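Side-chain contacts in putative diguanylate cyclase (GGDEF) with PAS/PAC domain (PDB 3LIF), which probably makes cyclic di-GMP from two GTP molecules through a GGDEF domain, the part crystallised here being its extracellular PDC-fold sensor region: residues 83-87 against 88-92; 180-183 against 184-187. All blocks are in the same frame, centred on the assembly; numbering follows the deposited sequence.

Contact 1. Residues 83-87 against 88-92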
# COMPACT_ATOMS: atom_id res chain seq x y z
N THR A 83 1.19 15.79 17.64
CA THR A 83 0.24 16.24 18.65
C THR A 83 -0.88 15.29 19.10
O THR A 83 -1.35 15.40 20.20
CB THR A 83 -0.44 17.48 18.16
OG1 THR A 83 -1.07 17.18 16.90
CG2 THR A 83 0.58 18.59 17.99
N TYR A 84 -1.36 14.41 18.23
CA TYR A 84 -2.38 13.42 18.61
C TYR A 84 -2.07 12.10 17.92
O TYR A 84 -1.36 12.08 16.88
CB TYR A 84 -3.76 13.86 18.14
CG TYR A 84 -4.20 15.23 18.59
CD1 TYR A 84 -4.88 15.40 19.80
CD2 TYR A 84 -3.92 16.36 17.83
CE1 TYR A 84 -5.29 16.66 20.23
CE2 TYR A 84 -4.31 17.62 18.23
CZ TYR A 84 -5.00 17.75 19.44
OH TYR A 84 -5.41 18.99 19.85
N ALA A 85 -2.64 11.01 18.46
CA ALA A 85 -2.44 9.69 17.93
C ALA A 85 -3.41 8.63 18.50
O ALA A 85 -3.94 8.77 19.60
CB ALA A 85 -1.06 9.28 18.17
N SER A 86 -3.66 7.57 17.72
CA SER A 86 -4.49 6.51 18.22
C SER A 86 -3.66 5.65 19.11
O SER A 86 -4.15 4.70 19.65
CB SER A 86 -5.07 5.68 17.10
OG SER A 86 -4.11 5.46 16.10
N VAL A 87 -2.40 5.96 19.29
CA VAL A 87 -1.65 5.12 20.20
C VAL A 87 -1.61 5.76 21.58
O VAL A 87 -1.96 6.94 21.76
CB VAL A 87 -0.20 4.88 19.73
CG1 VAL A 87 0.27 3.56 20.28
CG2 VAL A 87 -0.14 4.80 18.24
N LYS A 88 -1.17 4.99 22.56
CA LYS A 88 -0.90 5.61 23.83
C LYS A 88 0.03 4.72 24.57
O LYS A 88 -0.06 3.53 24.46
CB LYS A 88 -2.17 5.76 24.63
CG LYS A 88 -2.58 4.51 25.32
CD LYS A 88 -4.05 4.55 25.55
CE LYS A 88 -4.45 3.61 26.66
NZ LYS A 88 -5.70 4.22 27.16
N PRO A 89 0.94 5.29 25.31
CA PRO A 89 1.04 6.73 25.37
C PRO A 89 1.31 7.34 23.99
O PRO A 89 1.66 6.64 23.05
CB PRO A 89 2.26 6.96 26.27
CG PRO A 89 2.74 5.60 26.74
CD PRO A 89 1.98 4.55 26.05
N VAL A 90 1.19 8.66 23.90
CA VAL A 90 1.27 9.36 22.66
C VAL A 90 2.68 9.88 22.51
O VAL A 90 3.14 10.71 23.28
CB VAL A 90 0.31 10.55 22.69
CG1 VAL A 90 0.36 11.33 21.42
CG2 VAL A 90 -1.11 10.07 22.99
N PRO A 91 3.41 9.39 21.51
CA PRO A 91 4.80 9.83 21.45
C PRO A 91 4.92 11.19 20.81
O PRO A 91 5.13 11.27 19.62
CB PRO A 91 5.43 8.80 20.55
CG PRO A 91 4.27 8.35 19.67
CD PRO A 91 3.12 8.31 20.57
N ALA A 92 4.80 12.25 21.60
CA ALA A 92 4.81 13.61 21.05
C ALA A 92 6.19 14.09 20.64
O ALA A 92 6.66 15.16 21.08
CB ALA A 92 4.19 14.57 22.03

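Contact 2. Residues 180-183 against 184-187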
# COMPACT_ATOMS: atom_id res chain seq x y z
N ILE A 180 3.83 -5.46 -0.20
CA ILE A 180 3.60 -6.73 0.42
C ILE A 180 3.65 -7.83 -0.59
O ILE A 180 3.37 -7.64 -1.79
CB ILE A 180 2.30 -6.80 1.20
CG1 ILE A 180 2.22 -8.19 1.87
CG2 ILE A 180 1.12 -6.47 0.36
CD1 ILE A 180 3.55 -8.51 2.91
N GLN A 181 4.08 -8.98 -0.12
CA GLN A 181 4.11 -10.13 -0.97
C GLN A 181 3.61 -11.41 -0.26
O GLN A 181 3.93 -11.71 0.89
CB GLN A 181 5.47 -10.20 -1.67
CG GLN A 181 6.24 -11.49 -1.56
CD GLN A 181 5.56 -12.62 -2.27
OE1 GLN A 181 4.85 -12.43 -3.25
NE2 GLN A 181 5.74 -13.79 -1.75
N TRP A 182 2.70 -12.10 -0.93
CA TRP A 182 2.22 -13.36 -0.43
C TRP A 182 2.77 -14.54 -1.30
O TRP A 182 2.72 -14.48 -2.55
CB TRP A 182 0.68 -13.33 -0.33
CG TRP A 182 0.11 -14.68 -0.03
CD1 TRP A 182 -0.47 -15.55 -0.92
CD2 TRP A 182 0.14 -15.35 1.23
NE1 TRP A 182 -0.83 -16.71 -0.28
CE2 TRP A 182 -0.47 -16.62 1.03
CE3 TRP A 182 0.61 -15.02 2.51
CZ2 TRP A 182 -0.61 -17.55 2.08
CZ3 TRP A 182 0.47 -15.97 3.57
CH2 TRP A 182 -0.14 -17.21 3.33
N PRO A 183 3.26 -15.64 -0.67
CA PRO A 183 3.29 -16.02 0.76
C PRO A 183 4.59 -15.66 1.53
O PRO A 183 4.63 -15.82 2.72
CB PRO A 183 3.20 -17.55 0.68
CG PRO A 183 4.00 -17.88 -0.56
CD PRO A 183 3.65 -16.78 -1.53
N SER A 184 5.65 -15.22 0.87
CA SER A 184 6.85 -14.87 1.59
C SER A 184 6.61 -13.90 2.74
O SER A 184 7.29 -13.99 3.70
CB SER A 184 7.89 -14.24 0.64
OG SER A 184 7.70 -12.83 0.52
N LEU A 185 5.71 -12.94 2.63
CA LEU A 185 5.59 -11.87 3.65
C LEU A 185 6.72 -10.82 3.61
O LEU A 185 6.81 -9.95 4.47
CB LEU A 185 5.41 -12.42 5.08
CG LEU A 185 4.09 -13.18 5.29
CD1 LEU A 185 3.83 -13.57 6.73
CD2 LEU A 185 2.90 -12.43 4.67
N GLN A 186 7.58 -10.85 2.60
CA GLN A 186 8.54 -9.75 2.46
C GLN A 186 7.90 -8.39 2.21
O GLN A 186 6.74 -8.25 1.80
CB GLN A 186 9.56 -10.07 1.41
CG GLN A 186 10.36 -11.27 1.77
CD GLN A 186 11.42 -11.61 0.77
OE1 GLN A 186 11.68 -12.78 0.55
NE2 GLN A 186 12.06 -10.61 0.14
N THR A 187 8.67 -7.36 2.46
CA THR A 187 8.12 -6.01 2.37
C THR A 187 9.28 -5.02 2.45
O THR A 187 10.26 -5.30 3.11
CB THR A 187 7.13 -5.79 3.53
OG1 THR A 187 6.55 -4.50 3.40
CG2 THR A 187 7.80 -5.91 4.88

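Contact 1. Residues 83-87 against 88-92
Tyr84 meets Val90 through its backbone, its carbonyl carbon C lying 4.3 Å from Val90 CG1, while its ring turns to the other side of the strand. There it packs edge-to-face with Phe56, and its hydroxyl is hydrogen-bonded to the carbonyl of Pro52. The side-chain contact across the turn falls to Ala85, whose CB points toward the returning chain and stands 4.1 Å from Val90 CG1. Val90 presents its two methyls to different partners. CG1, set opposite the backbone N (chi1 179°), reaches the Tyr84-Ala85 end, and CG2 rests against the carbonyl of Val87, with 3.5 Å between Val90 CG2 and Val87 O. Between them the chain doubles back through Lys88 and a cis peptide to Pro89, bringing Pro89 O to 3.7 Å from Val87 C. Lys88 sends its extended chain away from the turn. Further on, Ala92 N makes a weak bond to Val90 O, closing an inverse gamma turn centred on Pro91. Ser86 faces away, its OG bonded to Val73 N. This is a turn through a cis-proline, with no hydrogen bond between its two halves and only light methyl packing across it, at the end of edge strand 82-85 in the first antiparallel sheet of the PDC fold.

Contact 2. Residues 180-183 against 184-187
Leu185 leans back over the strand end it has just left, and its side chain can be followed outward from CB. The first torsion sets CG opposite the carbonyl carbon (chi1 -66°), and CG then comes 3.7 Å from Pro183 O. Beyond it, CD2 does most of the touching. Leu185 CD2 sits at the edge of the Trp182 indole, near the ring plane, 4.1 Å from Trp182 CE3, and the two side chains run side by side in the same direction. The same methyl is 4.3 Å from Ile180 CD1, so it bridges two residues of strand 178-182. One face of the indole is taken by the next residue: Pro183 CB stands 3.7 Å above the plane of the Trp182 ring, over its centre. The peptide joining them is cis, a form for which an aromatic residue before proline is known to be favourable.

The backbone holds the turn at Gln181. Leu185 N donates to Gln181 O at 2.8 Å, with an N-H...O angle of 139° and the donor tilted 31° out of the carbonyl plane; Gln181 N gives a weak bond to Gln186 O. Ser184 OG appears to accept from Gln186 N, an ST turn, although the position of OG is less certain. Gln181 bends its side chain alongside Ser184, placing its CD 4.1 Å from Ser184 CB. With an alanine here, Ser184 would probably lose the flank provided by this chain, and a gap would be likely to open between strand and turn. Chemically the contact is divided: one sound main-chain bond, with a weak one beside it, ties the turn back to the strand, whereas Leu185, Ile180 and Trp182 form a small apolar patch that extends towards helix 151-158 through Phe154 and Tyr158.

Overall arrangement
The two contacts occupy matching places in two similar domains. Each begins on the second strand of a five-stranded antiparallel sheet ordered 2-1-5-4-3, at an outer edge of that sheet, and each runs into the loop before the next helix through a cis-proline. Contact 1 turns without a hydrogen bond between its two segments; contact 2 has one sound backbone bond and a weak one. Their centres lie 29 Å apart and their nearest atoms about 19 Å, so they do not touch. Contact 2 falls within the histidine kinase sensor family region. Any cyclase chemistry would belong to the GGDEF domain, which is absent from this extracellular fragment.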